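Local coordinates for protein 6-phosphogluconolactonase (Thermotoga maritima, PDB 1VL1) that catalyses the hydrolysis of 6-phosphogluconolactone to 6-phosphogluconate in the oxidative stage of the pentose phosphate pathway, at residues G24-D27 with F28-K32; Q67-W71 with N72-F76; R94-N97 with E98-S102; A152-D156 with L157-N161; V180-F184 with R185-T189. All coordinates share one frame; numbering follows the deposited sequence.

Contact 1: G24-D27 with F28-K32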
# COMPACT_ATOMS: atom_id res chain seq x y z
N GLY A 24 9.15 -20.27 -0.46
CA GLY A 24 8.40 -19.82 0.71
C GLY A 24 8.17 -18.32 0.81
O GLY A 24 8.14 -17.76 1.91
N TYR A 25 7.91 -17.68 -0.33
CA TYR A 25 7.83 -16.22 -0.39
C TYR A 25 6.75 -15.70 0.56
O TYR A 25 7.01 -14.87 1.43
CB TYR A 25 7.54 -15.77 -1.82
CG TYR A 25 7.44 -14.28 -1.93
CD1 TYR A 25 8.59 -13.51 -2.08
CD2 TYR A 25 6.21 -13.64 -1.86
CE1 TYR A 25 8.51 -12.10 -2.14
CE2 TYR A 25 6.09 -12.26 -1.91
CZ TYR A 25 7.26 -11.47 -2.08
OH TYR A 25 7.11 -10.09 -2.14
N VAL A 26 5.52 -16.14 0.34
CA VAL A 26 4.43 -15.61 1.11
C VAL A 26 4.62 -15.83 2.60
O VAL A 26 4.39 -14.91 3.39
CB VAL A 26 3.07 -16.17 0.62
CG1 VAL A 26 1.96 -15.77 1.56
CG2 VAL A 26 2.77 -15.66 -0.80
N ASP A 27 4.98 -17.05 3.00
CA ASP A 27 5.20 -17.34 4.42
C ASP A 27 6.27 -16.44 5.04
O ASP A 27 6.10 -15.94 6.12
CB ASP A 27 5.53 -18.81 4.63
CG ASP A 27 4.30 -19.70 4.46
OD1 ASP A 27 3.16 -19.17 4.52
OD2 ASP A 27 4.37 -20.91 4.23
N PHE A 28 7.35 -16.20 4.31
CA PHE A 28 8.43 -15.37 4.82
C PHE A 28 7.95 -13.94 5.00
O PHE A 28 8.17 -13.32 6.05
CB PHE A 28 9.59 -15.42 3.88
CG PHE A 28 10.80 -14.67 4.36
CD1 PHE A 28 11.74 -15.27 5.17
CD2 PHE A 28 10.98 -13.35 4.00
CE1 PHE A 28 12.86 -14.58 5.59
CE2 PHE A 28 12.14 -12.65 4.43
CZ PHE A 28 13.02 -13.24 5.22
N VAL A 29 7.30 -13.40 3.98
CA VAL A 29 6.78 -12.05 4.09
C VAL A 29 5.78 -11.88 5.25
O VAL A 29 5.81 -10.92 6.01
CB VAL A 29 6.14 -11.61 2.76
CG1 VAL A 29 5.42 -10.26 2.86
CG2 VAL A 29 7.20 -11.66 1.63
N VAL A 30 4.86 -12.82 5.36
CA VAL A 30 3.85 -12.72 6.40
C VAL A 30 4.53 -12.72 7.78
O VAL A 30 4.17 -11.93 8.63
CB VAL A 30 2.83 -13.86 6.26
CG1 VAL A 30 2.00 -14.03 7.56
CG2 VAL A 30 1.97 -13.62 5.08
N GLU A 31 5.52 -13.57 7.98
CA GLU A 31 6.27 -13.65 9.25
C GLU A 31 6.98 -12.32 9.57
O GLU A 31 6.96 -11.86 10.71
CB GLU A 31 7.28 -14.82 9.21
CG GLU A 31 8.22 -14.87 10.41
CD GLU A 31 7.50 -15.00 11.75
OE1 GLU A 31 6.28 -15.28 11.79
OE2 GLU A 31 8.20 -14.85 12.79
N LYS A 32 7.62 -11.72 8.57
CA LYS A 32 8.27 -10.43 8.76
C LYS A 32 7.27 -9.33 9.12
O LYS A 32 7.52 -8.51 10.01
CB LYS A 32 9.02 -10.03 7.49
CG LYS A 32 10.24 -10.86 7.24
CD LYS A 32 11.36 -10.31 8.13
CE LYS A 32 12.71 -10.89 7.85
NZ LYS A 32 12.76 -12.30 8.34

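Contact 2: Q67-W71 with N72-F76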
# COMPACT_ATOMS: atom_id res chain seq x y z
N GLN A 67 -3.93 -14.36 11.30
CA GLN A 67 -3.09 -14.23 12.49
C GLN A 67 -3.95 -13.70 13.64
O GLN A 67 -4.90 -12.99 13.40
CB GLN A 67 -1.93 -13.26 12.22
CG GLN A 67 -1.06 -13.55 10.99
CD GLN A 67 -0.53 -14.93 11.00
OE1 GLN A 67 0.35 -15.22 11.79
NE2 GLN A 67 -1.05 -15.81 10.13
N LYS A 68 -3.59 -14.02 14.88
CA LYS A 68 -4.29 -13.52 16.06
C LYS A 68 -3.63 -12.18 16.44
O LYS A 68 -2.69 -12.12 17.23
CB LYS A 68 -4.24 -14.52 17.21
CG LYS A 68 -5.06 -15.80 16.98
CD LYS A 68 -6.54 -15.57 16.54
CE LYS A 68 -7.27 -16.92 16.43
NZ LYS A 68 -8.74 -16.81 16.04
N PHE A 69 -4.13 -11.13 15.82
CA PHE A 69 -3.83 -9.74 16.19
C PHE A 69 -5.01 -9.16 16.95
O PHE A 69 -6.16 -9.67 16.84
CB PHE A 69 -3.62 -8.89 14.95
CG PHE A 69 -2.36 -9.20 14.19
CD1 PHE A 69 -1.14 -8.89 14.73
CD2 PHE A 69 -2.42 -9.71 12.90
CE1 PHE A 69 0.03 -9.15 14.00
CE2 PHE A 69 -1.26 -9.95 12.17
CZ PHE A 69 -0.03 -9.69 12.74
N PRO A 70 -4.76 -8.11 17.75
CA PRO A 70 -5.84 -7.36 18.32
C PRO A 70 -6.31 -6.37 17.26
O PRO A 70 -5.86 -5.23 17.21
CB PRO A 70 -5.19 -6.68 19.52
CG PRO A 70 -3.81 -6.44 19.10
CD PRO A 70 -3.44 -7.57 18.16
N TRP A 71 -7.22 -6.81 16.39
CA TRP A 71 -7.56 -6.04 15.20
C TRP A 71 -8.15 -4.70 15.49
O TRP A 71 -8.10 -3.83 14.62
CB TRP A 71 -8.56 -6.82 14.37
CG TRP A 71 -7.97 -8.10 13.83
CD1 TRP A 71 -8.35 -9.34 14.15
CD2 TRP A 71 -6.95 -8.23 12.83
NE1 TRP A 71 -7.61 -10.27 13.45
CE2 TRP A 71 -6.74 -9.61 12.63
CE3 TRP A 71 -6.21 -7.33 12.09
CZ2 TRP A 71 -5.81 -10.11 11.70
CZ3 TRP A 71 -5.29 -7.80 11.16
CH2 TRP A 71 -5.11 -9.19 10.97
N ASN A 72 -8.84 -4.55 16.61
CA ASN A 72 -9.34 -3.24 17.03
C ASN A 72 -8.27 -2.18 17.21
O ASN A 72 -8.59 -1.00 17.26
CB ASN A 72 -10.16 -3.32 18.29
CG ASN A 72 -9.39 -3.84 19.50
OD1 ASN A 72 -8.80 -4.91 19.44
ND2 ASN A 72 -9.44 -3.10 20.61
N ARG A 73 -7.01 -2.58 17.34
CA ARG A 73 -5.90 -1.61 17.52
C ARG A 73 -5.21 -1.34 16.19
O ARG A 73 -4.24 -0.59 16.14
CB ARG A 73 -4.91 -2.22 18.51
CG ARG A 73 -5.49 -2.32 19.90
CD ARG A 73 -4.59 -2.99 20.91
NE ARG A 73 -3.31 -2.29 20.99
CZ ARG A 73 -2.16 -2.86 21.32
NH1 ARG A 73 -2.11 -4.13 21.71
NH2 ARG A 73 -1.05 -2.14 21.36
N ILE A 74 -5.68 -1.95 15.11
CA ILE A 74 -5.02 -1.77 13.82
C ILE A 74 -5.91 -1.05 12.84
O ILE A 74 -7.02 -1.48 12.60
CB ILE A 74 -4.54 -3.11 13.22
CG1 ILE A 74 -3.66 -3.86 14.24
CG2 ILE A 74 -3.80 -2.84 11.91
CD1 ILE A 74 -3.45 -5.33 13.91
N HIS A 75 -5.43 0.08 12.32
CA HIS A 75 -6.18 0.89 11.32
C HIS A 75 -5.59 0.75 9.95
O HIS A 75 -4.35 0.87 9.79
CB HIS A 75 -6.20 2.35 11.74
CG HIS A 75 -6.91 2.57 13.04
ND1 HIS A 75 -8.12 3.21 13.13
CD2 HIS A 75 -6.58 2.17 14.29
CE1 HIS A 75 -8.52 3.19 14.39
NE2 HIS A 75 -7.60 2.57 15.11
N PHE A 76 -6.44 0.51 8.94
CA PHE A 76 -5.94 0.22 7.60
C PHE A 76 -6.40 1.32 6.60
O PHE A 76 -7.51 1.80 6.70
CB PHE A 76 -6.48 -1.16 7.10
CG PHE A 76 -5.85 -2.35 7.81
CD1 PHE A 76 -4.57 -2.74 7.51
CD2 PHE A 76 -6.52 -3.03 8.79
CE1 PHE A 76 -3.97 -3.82 8.13
CE2 PHE A 76 -5.91 -4.13 9.43
CZ PHE A 76 -4.66 -4.49 9.08

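Contact 3: R94-N97 with E98-S102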
# COMPACT_ATOMS: atom_id res chain seq x y z
N ARG A 94 -12.65 -3.93 -3.01
CA ARG A 94 -13.32 -5.23 -3.12
C ARG A 94 -12.31 -6.35 -2.86
O ARG A 94 -12.58 -7.30 -2.14
CB ARG A 94 -13.95 -5.41 -4.47
CG ARG A 94 -14.47 -6.79 -4.67
CD ARG A 94 -15.45 -6.98 -5.68
NE ARG A 94 -15.50 -8.43 -5.94
CZ ARG A 94 -16.01 -8.98 -7.00
NH1 ARG A 94 -16.55 -8.22 -7.93
NH2 ARG A 94 -15.98 -10.31 -7.12
N ASN A 95 -11.17 -6.23 -3.49
CA ASN A 95 -10.17 -7.32 -3.43
C ASN A 95 -9.56 -7.46 -2.07
O ASN A 95 -9.43 -8.58 -1.58
CB ASN A 95 -9.11 -7.18 -4.53
CG ASN A 95 -9.61 -7.62 -5.87
OD1 ASN A 95 -9.63 -8.81 -6.14
ND2 ASN A 95 -10.03 -6.69 -6.72
N ILE A 96 -9.21 -6.34 -1.43
CA ILE A 96 -8.69 -6.39 -0.06
C ILE A 96 -9.80 -6.73 0.95
O ILE A 96 -9.55 -7.45 1.93
CB ILE A 96 -8.00 -5.08 0.34
CG1 ILE A 96 -6.85 -4.81 -0.65
CG2 ILE A 96 -7.51 -5.20 1.75
CD1 ILE A 96 -6.29 -3.41 -0.58
N ASN A 97 -11.03 -6.31 0.69
CA ASN A 97 -12.16 -6.75 1.53
C ASN A 97 -12.33 -8.27 1.50
O ASN A 97 -12.51 -8.89 2.54
CB ASN A 97 -13.47 -6.08 1.11
CG ASN A 97 -14.61 -6.33 2.10
OD1 ASN A 97 -14.43 -6.19 3.30
ND2 ASN A 97 -15.77 -6.79 1.59
N GLU A 98 -12.18 -8.86 0.32
CA GLU A 98 -12.34 -10.31 0.15
C GLU A 98 -11.31 -11.12 0.95
O GLU A 98 -11.65 -12.16 1.51
CB GLU A 98 -12.30 -10.65 -1.34
CG GLU A 98 -13.68 -10.57 -1.98
CD GLU A 98 -13.72 -10.63 -3.49
OE1 GLU A 98 -12.66 -10.79 -4.15
OE2 GLU A 98 -14.86 -10.48 -3.99
N VAL A 99 -10.05 -10.68 0.93
CA VAL A 99 -8.96 -11.43 1.57
C VAL A 99 -8.70 -11.05 3.02
O VAL A 99 -8.19 -11.87 3.80
CB VAL A 99 -7.64 -11.35 0.75
CG1 VAL A 99 -7.85 -12.01 -0.63
CG2 VAL A 99 -7.11 -9.97 0.67
N LEU A 100 -9.08 -9.83 3.40
CA LEU A 100 -8.71 -9.34 4.72
C LEU A 100 -9.85 -8.71 5.49
O LEU A 100 -10.17 -9.17 6.55
CB LEU A 100 -7.58 -8.33 4.59
CG LEU A 100 -7.09 -7.60 5.83
CD1 LEU A 100 -6.50 -8.61 6.81
CD2 LEU A 100 -6.00 -6.55 5.48
N PHE A 101 -10.45 -7.64 4.96
CA PHE A 101 -11.39 -6.86 5.78
C PHE A 101 -12.63 -7.64 6.17
O PHE A 101 -13.25 -7.33 7.18
CB PHE A 101 -11.81 -5.54 5.11
CG PHE A 101 -10.70 -4.62 4.71
CD1 PHE A 101 -9.52 -4.47 5.45
CD2 PHE A 101 -10.86 -3.83 3.55
CE1 PHE A 101 -8.54 -3.59 4.99
CE2 PHE A 101 -9.92 -2.95 3.17
CZ PHE A 101 -8.76 -2.84 3.88
N SER A 102 -13.03 -8.59 5.35
CA SER A 102 -14.23 -9.40 5.59
C SER A 102 -13.85 -10.72 6.27
O SER A 102 -14.75 -11.53 6.62
CB SER A 102 -14.94 -9.67 4.26
OG SER A 102 -14.33 -10.76 3.50

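Contact 4: A152-D156 with L157-N161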
# COMPACT_ATOMS: atom_id res chain seq x y z
N ALA A 152 1.60 2.50 -5.83
CA ALA A 152 0.27 2.99 -5.55
C ALA A 152 -0.42 3.17 -6.91
O ALA A 152 -0.33 2.27 -7.74
CB ALA A 152 0.28 4.24 -4.64
N SER A 153 -1.04 4.32 -7.17
CA SER A 153 -1.46 4.68 -8.54
C SER A 153 -0.69 5.92 -9.00
O SER A 153 -1.23 6.80 -9.72
CB SER A 153 -2.97 4.86 -8.66
OG SER A 153 -3.70 3.63 -8.82
N ILE A 154 0.56 6.01 -8.57
CA ILE A 154 1.48 7.03 -9.07
C ILE A 154 2.24 6.47 -10.29
O ILE A 154 3.14 5.62 -10.15
CB ILE A 154 2.46 7.46 -8.00
CG1 ILE A 154 1.76 7.93 -6.72
CG2 ILE A 154 3.39 8.50 -8.61
CD1 ILE A 154 2.61 7.97 -5.50
N PHE A 155 1.86 6.94 -11.47
CA PHE A 155 2.43 6.51 -12.75
C PHE A 155 3.38 7.56 -13.30
O PHE A 155 4.27 7.23 -14.07
CB PHE A 155 1.32 6.25 -13.78
CG PHE A 155 0.51 5.00 -13.47
CD1 PHE A 155 0.90 3.77 -13.92
CD2 PHE A 155 -0.59 5.06 -12.68
CE1 PHE A 155 0.17 2.64 -13.60
CE2 PHE A 155 -1.29 3.93 -12.33
CZ PHE A 155 -0.92 2.74 -12.77
N ASP A 156 3.17 8.81 -12.88
CA ASP A 156 3.88 10.01 -13.32
C ASP A 156 4.46 10.74 -12.10
O ASP A 156 3.83 10.82 -11.05
CB ASP A 156 2.94 10.95 -14.08
CG ASP A 156 2.61 10.42 -15.43
OD1 ASP A 156 3.53 10.36 -16.26
OD2 ASP A 156 1.50 9.97 -15.72
N LEU A 157 5.63 11.35 -12.24
CA LEU A 157 6.20 12.05 -11.10
C LEU A 157 5.36 13.25 -10.64
O LEU A 157 5.27 13.50 -9.44
CB LEU A 157 7.67 12.45 -11.35
CG LEU A 157 8.58 11.28 -11.75
CD1 LEU A 157 9.98 11.79 -11.84
CD2 LEU A 157 8.49 10.13 -10.79
N GLU A 158 4.72 13.94 -11.57
CA GLU A 158 3.88 15.08 -11.21
C GLU A 158 2.85 14.64 -10.20
O GLU A 158 2.55 15.37 -9.26
CB GLU A 158 3.16 15.65 -12.45
CG GLU A 158 2.26 16.86 -12.13
CD GLU A 158 1.51 17.38 -13.30
OE1 GLU A 158 1.73 16.90 -14.41
OE2 GLU A 158 0.76 18.34 -13.09
N THR A 159 2.22 13.48 -10.47
CA THR A 159 1.20 12.93 -9.54
C THR A 159 1.81 12.70 -8.16
O THR A 159 1.24 13.05 -7.13
CB THR A 159 0.70 11.57 -10.07
OG1 THR A 159 0.02 11.74 -11.29
CG2 THR A 159 -0.41 11.00 -9.17
N GLY A 160 2.96 12.06 -8.13
CA GLY A 160 3.56 11.75 -6.86
C GLY A 160 4.00 12.99 -6.12
O GLY A 160 3.99 13.00 -4.90
N ASN A 161 4.37 14.03 -6.86
CA ASN A 161 4.87 15.26 -6.27
C ASN A 161 3.79 16.25 -5.84
O ASN A 161 4.10 17.37 -5.38
CB ASN A 161 5.87 15.90 -7.21
CG ASN A 161 7.16 15.10 -7.33
OD1 ASN A 161 7.67 14.60 -6.32
ND2 ASN A 161 7.70 15.02 -8.51
O HOH W 1 0.07 9.02 -12.22
O HOH W 2 6.61 11.35 -15.08

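Contact 5: V180-F184 with R185-T189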
# COMPACT_ATOMS: atom_id res chain seq x y z
N VAL A 180 -7.40 7.38 -7.79
CA VAL A 180 -7.20 8.21 -6.61
C VAL A 180 -6.00 7.60 -5.89
O VAL A 180 -5.94 6.38 -5.74
CB VAL A 180 -8.45 8.19 -5.73
CG1 VAL A 180 -8.14 8.82 -4.36
CG2 VAL A 180 -9.59 8.82 -6.47
N THR A 181 -5.02 8.42 -5.54
CA THR A 181 -3.83 7.87 -4.94
C THR A 181 -3.26 8.72 -3.85
O THR A 181 -3.31 9.95 -3.90
CB THR A 181 -2.74 7.62 -6.05
OG1 THR A 181 -1.61 6.88 -5.51
CG2 THR A 181 -2.23 8.90 -6.59
N LEU A 182 -2.67 8.06 -2.83
CA LEU A 182 -1.77 8.78 -1.97
C LEU A 182 -0.61 9.24 -2.79
O LEU A 182 -0.26 8.61 -3.80
CB LEU A 182 -1.22 7.88 -0.88
CG LEU A 182 -2.21 7.39 0.16
CD1 LEU A 182 -1.50 6.63 1.34
CD2 LEU A 182 -3.04 8.40 0.70
N THR A 183 -0.02 10.37 -2.36
CA THR A 183 1.15 11.00 -3.03
C THR A 183 2.44 10.56 -2.36
O THR A 183 2.45 9.86 -1.34
CB THR A 183 1.04 12.52 -2.85
OG1 THR A 183 0.99 12.83 -1.46
CG2 THR A 183 -0.22 13.10 -3.47
N PHE A 184 3.58 10.91 -2.96
CA PHE A 184 4.84 10.69 -2.26
C PHE A 184 4.84 11.27 -0.83
O PHE A 184 5.31 10.62 0.12
CB PHE A 184 5.98 11.31 -3.04
CG PHE A 184 6.23 10.70 -4.40
CD1 PHE A 184 6.01 9.35 -4.67
CD2 PHE A 184 6.80 11.49 -5.40
CE1 PHE A 184 6.29 8.79 -5.90
CE2 PHE A 184 7.09 10.93 -6.67
CZ PHE A 184 6.83 9.56 -6.92
N ARG A 185 4.32 12.48 -0.67
CA ARG A 185 4.23 13.11 0.65
C ARG A 185 3.56 12.23 1.69
O ARG A 185 4.11 12.02 2.79
CB ARG A 185 3.48 14.44 0.51
CG ARG A 185 3.22 15.15 1.75
CD ARG A 185 2.70 16.53 1.43
NE ARG A 185 2.04 17.13 2.58
CZ ARG A 185 1.02 17.99 2.51
NH1 ARG A 185 0.52 18.39 1.33
NH2 ARG A 185 0.48 18.45 3.64
N ALA A 186 2.41 11.66 1.33
CA ALA A 186 1.61 10.83 2.24
C ALA A 186 2.37 9.53 2.52
O ALA A 186 2.56 9.11 3.68
CB ALA A 186 0.24 10.56 1.65
N LEU A 187 2.86 8.91 1.45
CA LEU A 187 3.54 7.60 1.60
C LEU A 187 4.79 7.73 2.44
O LEU A 187 5.13 6.86 3.25
CB LEU A 187 3.83 6.97 0.21
CG LEU A 187 2.58 6.48 -0.56
CD1 LEU A 187 3.00 6.03 -1.91
CD2 LEU A 187 1.97 5.33 0.19
N ASN A 188 5.51 8.83 2.23
CA ASN A 188 6.77 9.06 2.92
C ASN A 188 6.65 9.48 4.40
O ASN A 188 7.64 9.61 5.11
CB ASN A 188 7.60 10.03 2.07
CG ASN A 188 8.18 9.38 0.81
OD1 ASN A 188 8.14 8.17 0.66
ND2 ASN A 188 8.68 10.20 -0.10
N THR A 189 5.43 9.64 4.92
CA THR A 189 5.26 9.73 6.37
C THR A 189 5.36 8.38 7.06
O THR A 189 5.45 8.33 8.29
CB THR A 189 3.91 10.35 6.80
OG1 THR A 189 2.82 9.50 6.40
CG2 THR A 189 3.67 11.69 6.12

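Contact 1: G24-D27 with F28-K32
Tyr-25 and Val-29 meet across the first turn of helix 25-43, the helix that follows strand 16-21 in this alpha/beta fold, with Gly-24 at the N-cap. Backbone hydrogen bonds form the frame. Four consecutive links run from residue i to i+4, beginning with Phe-28 N to Gly-24 O at 3.0 Å and ending with Glu-31 N to Asp-27 O at 3.1 Å, so the helix is regular from its start. The second of them, Val-29 N to Tyr-25 O, is almost perfectly straight, with 177° at the hydrogen. Gly-24 enters with a positive phi, which glycine adopts readily.

The aromatic contact is a CH-pi interaction. Tyr-25 CG lies anti to the backbone N (chi1 180°), which sets the ring where Val-29 can cover it. Val-29 lays its CG2 methyl over one face of the Tyr-25 ring, 3.8 Å from the ring centroid and only 17° from the ring normal, displaced toward CZ. Beyond CZ the hydroxyl reaches the backbone oxygen of Phe-229, which ties the helix start to strand 225-231.

Aliphatic packing continues one residue further on, where Val-26 and Val-30 bring CG1 and CG2 to 4.1 Å; both valines also lean on Lys-63 of helix 57-64. Among the charged groups, Glu-31 turns its carboxylate away from the preceding turn to form a salt bridge with Arg-34.

Two methyls sit close to helix carbonyls: Val-29 CG2 lies 3.2 Å from Tyr-25 O, and Val-30 CG2 lies equally near Val-26 O.

Contact 2: Q67-W71 with N72-F76
A 3-10 turn leading into strand 74-82 folds Phe-69, Pro-70 and Trp-71 back against Arg-73, Ile-74 and Phe-76. Two backbone hydrogen bonds of the i to i+3 kind define it: Arg-73 N to Pro-70 O at 2.9 Å and Ile-74 N to Trp-71 O at 3.1 Å. In the second the donor stands well above the carbonyl plane, 69° out of it, as the chain leaves the turn for the strand. Pro-70 is also the centre of an inverse gamma turn.

The apolar side chains gather around the delta methyl of Ile-74. Ile-74 CD1 lies 3.7 Å from Phe-69 CB and 3.9 Å from Trp-71 CE3, approaching both rings at a slant. Phe-69 CB in turn sits over the centre of the indole face, 3.9 Å above its plane, while the rim atom Trp-71 CZ2 lies in the plane of the Phe-69 ring. Farther along, the indole and Phe-76 meet rim to rim, with Trp-71 CZ3 and Phe-76 CZ 4.0 Å apart.

Arg-73 passes beside the proline: its CD packs on Pro-70 CB and CG, and NH1 is 3.9 Å from Pro-70 CG. A bend at chi3 (57°) then turns the guanidinium, whose NE bonds to the backbone oxygen of Asp-45 and whose NH2 bonds to the backbone oxygens of Leu-41 and Lys-44. Several carbonyls thus fix the guanidinium at and just beyond the C-terminal end of helix 25-43, where its positive charge would probably be favoured by the helix dipole.

Contact 3: R94-N97 with E98-S102
An Arg-94 side chain leaving the helix with CG opposite the backbone N (chi1 172°), and then extended as far as NE, runs to meet Glu-98 one turn later, whose own chain is stretched beyond CG. The resulting salt bridge rests on one carboxylate oxygen: Arg-94 NE lies 2.9 Å from Glu-98 OE2, and NH2 adds a weak bond to the same atom. OE2 lies close to the guanidinium plane, but the donor meets it from 43° above the carboxylate plane, and the two flat groups are turned 78° against each other. Arg-94 NH1 is occupied separately, by the backbone oxygen of Asp-87.

These residues belong to helix 92-101, the helical connection of a beta-alpha-beta unit between strands 74-82 and 111-112. Toward its C-terminal end the helix widens into a pi-type turn. The evidence is i to i+5 bonding: Ile-96 O takes Phe-101 N at 3.2 Å besides the ordinary i+4 donor Leu-100 N at 2.8 Å, the two coming from opposite faces of the carbonyl plane.

On the side facing the sheet, Ile-96 places its CG2 methyl over one face of the Phe-101 ring in a CH-pi contact, 3.7 Å from the centroid and closest to CZ. Both side chains also touch Leu-51 and Leu-78, from strands 47-51 and 74-82.

Asn-97 O likewise accepts twice. Ser-102 N, again an i+5 donor, reaches it on a lone pair at 2.9 Å, in the carbonyl plane, whereas Ser-102 OG donates from a tilted position at 2.8 Å. Asn-97 OD1 packs against Phe-101 CB at 3.3 Å.

Contact 4: A152-D156 with L157-N161
Ile-154 lays its CG2 methyl against the backbone of Gly-160, 3.6 Å from the nitrogen and 3.7 Å from CA. A chi1 of -55° puts CG2 anti to the backbone N, the branch that reaches Gly-160, which has no side chain to stand between the methyl and the helical turn. In the turn itself, helix 157-160, Gly-160 N reaches Asp-156 O at 3.3 Å, in the carbonyl plane, and Asn-161 N to Leu-157 O is the next i to i+4 link.

Asp-156 holds the N-cap position, yet its carboxylate makes no direct capping bond. Water takes over that role in part. One molecule accepts from Leu-157 N at 3.0 Å and donates a long, weak bond to Asp-156 OD1. A second water links the loop to the turn, accepting from Phe-155 N at 2.8 Å and bonding to Thr-159 OG1 at 2.9 Å. Thr-159 CB meanwhile rests 3.4 Å from Asp-156 O, so the threonine packs on the same carbonyl that receives the helix bond.

Just upstream, Ser-153 OG bonds to Asp-80 and Arg-179; a citrate, probably from the crystallisation liquor, lies about 5 Å from the Ser-153 side chain and may mark a pocket. The unit lies alongside strand 179-182, where Ile-154 and Thr-159 both touch Thr-181, while Ile-154 also reaches Phe-184 and Leu-187 of helix 184-187.

Contact 5: V180-F184 with R185-T189
The backbone passes from strand 179-182 into a single helical turn, held by two i to i+4 bonds, Leu-187 N to Thr-183 O at 3.0 Å and Asn-188 N to Phe-184 O at 2.8 Å, the former with 170° at the hydrogen. Thr-183 is the N-cap. Its OG1 sits between the backbone N and the carbonyl carbon (chi1 58°), which turns it toward the start of the helix to accept a weak capping bond from Ala-186 N at 3.3 Å. The same hydroxyl has a stronger partner in the backbone oxygen of Asn-164.

Leu-182, the last strand residue, covers the turn from its apolar side: Leu-182 CB is 4.0 Å from Ala-186 CB, and its CD1 is 3.9 Å from Leu-187 CD2. At the other end Asn-188 CB and CG press on Phe-184 O, while Thr-189 OG1 donates to Ala-186 O at 2.8 Å, in the carbonyl plane, beside a bond from Thr-189 N.

Asn-188 sends OD1 to Arg-221 N and ND2 to Phe-219 O, so its flip is settled. Backbone atoms thus satisfy Thr-183 OG1 and the Asn-188 amide, leucine and alanine supply the apolar cover, and Arg-185 turns outward to a salt bridge with Asp-163.

Overall arrangement
All five contacts are local and follow one another in series along the chain; none nests within or crosses another. Contact 1 starts helix 25-43 after strand 16-21. Contact 2 closes the turn into strand 74-82, and contact 3 shapes the end of the next helix, 92-101; these two touch through Phe-76 and Phe-101. Contacts 4 and 5 lie across the chain's centre from contact 1, about 28 and 25 Å away between centres. They adjoin each other: Phe-184 N bonds to Gly-160 O, and Ser-153 N to Thr-181 OG1. Contact 5 returns to the central sheet, where strand 179-182 runs antiparallel to strand 74-82 of contact 2.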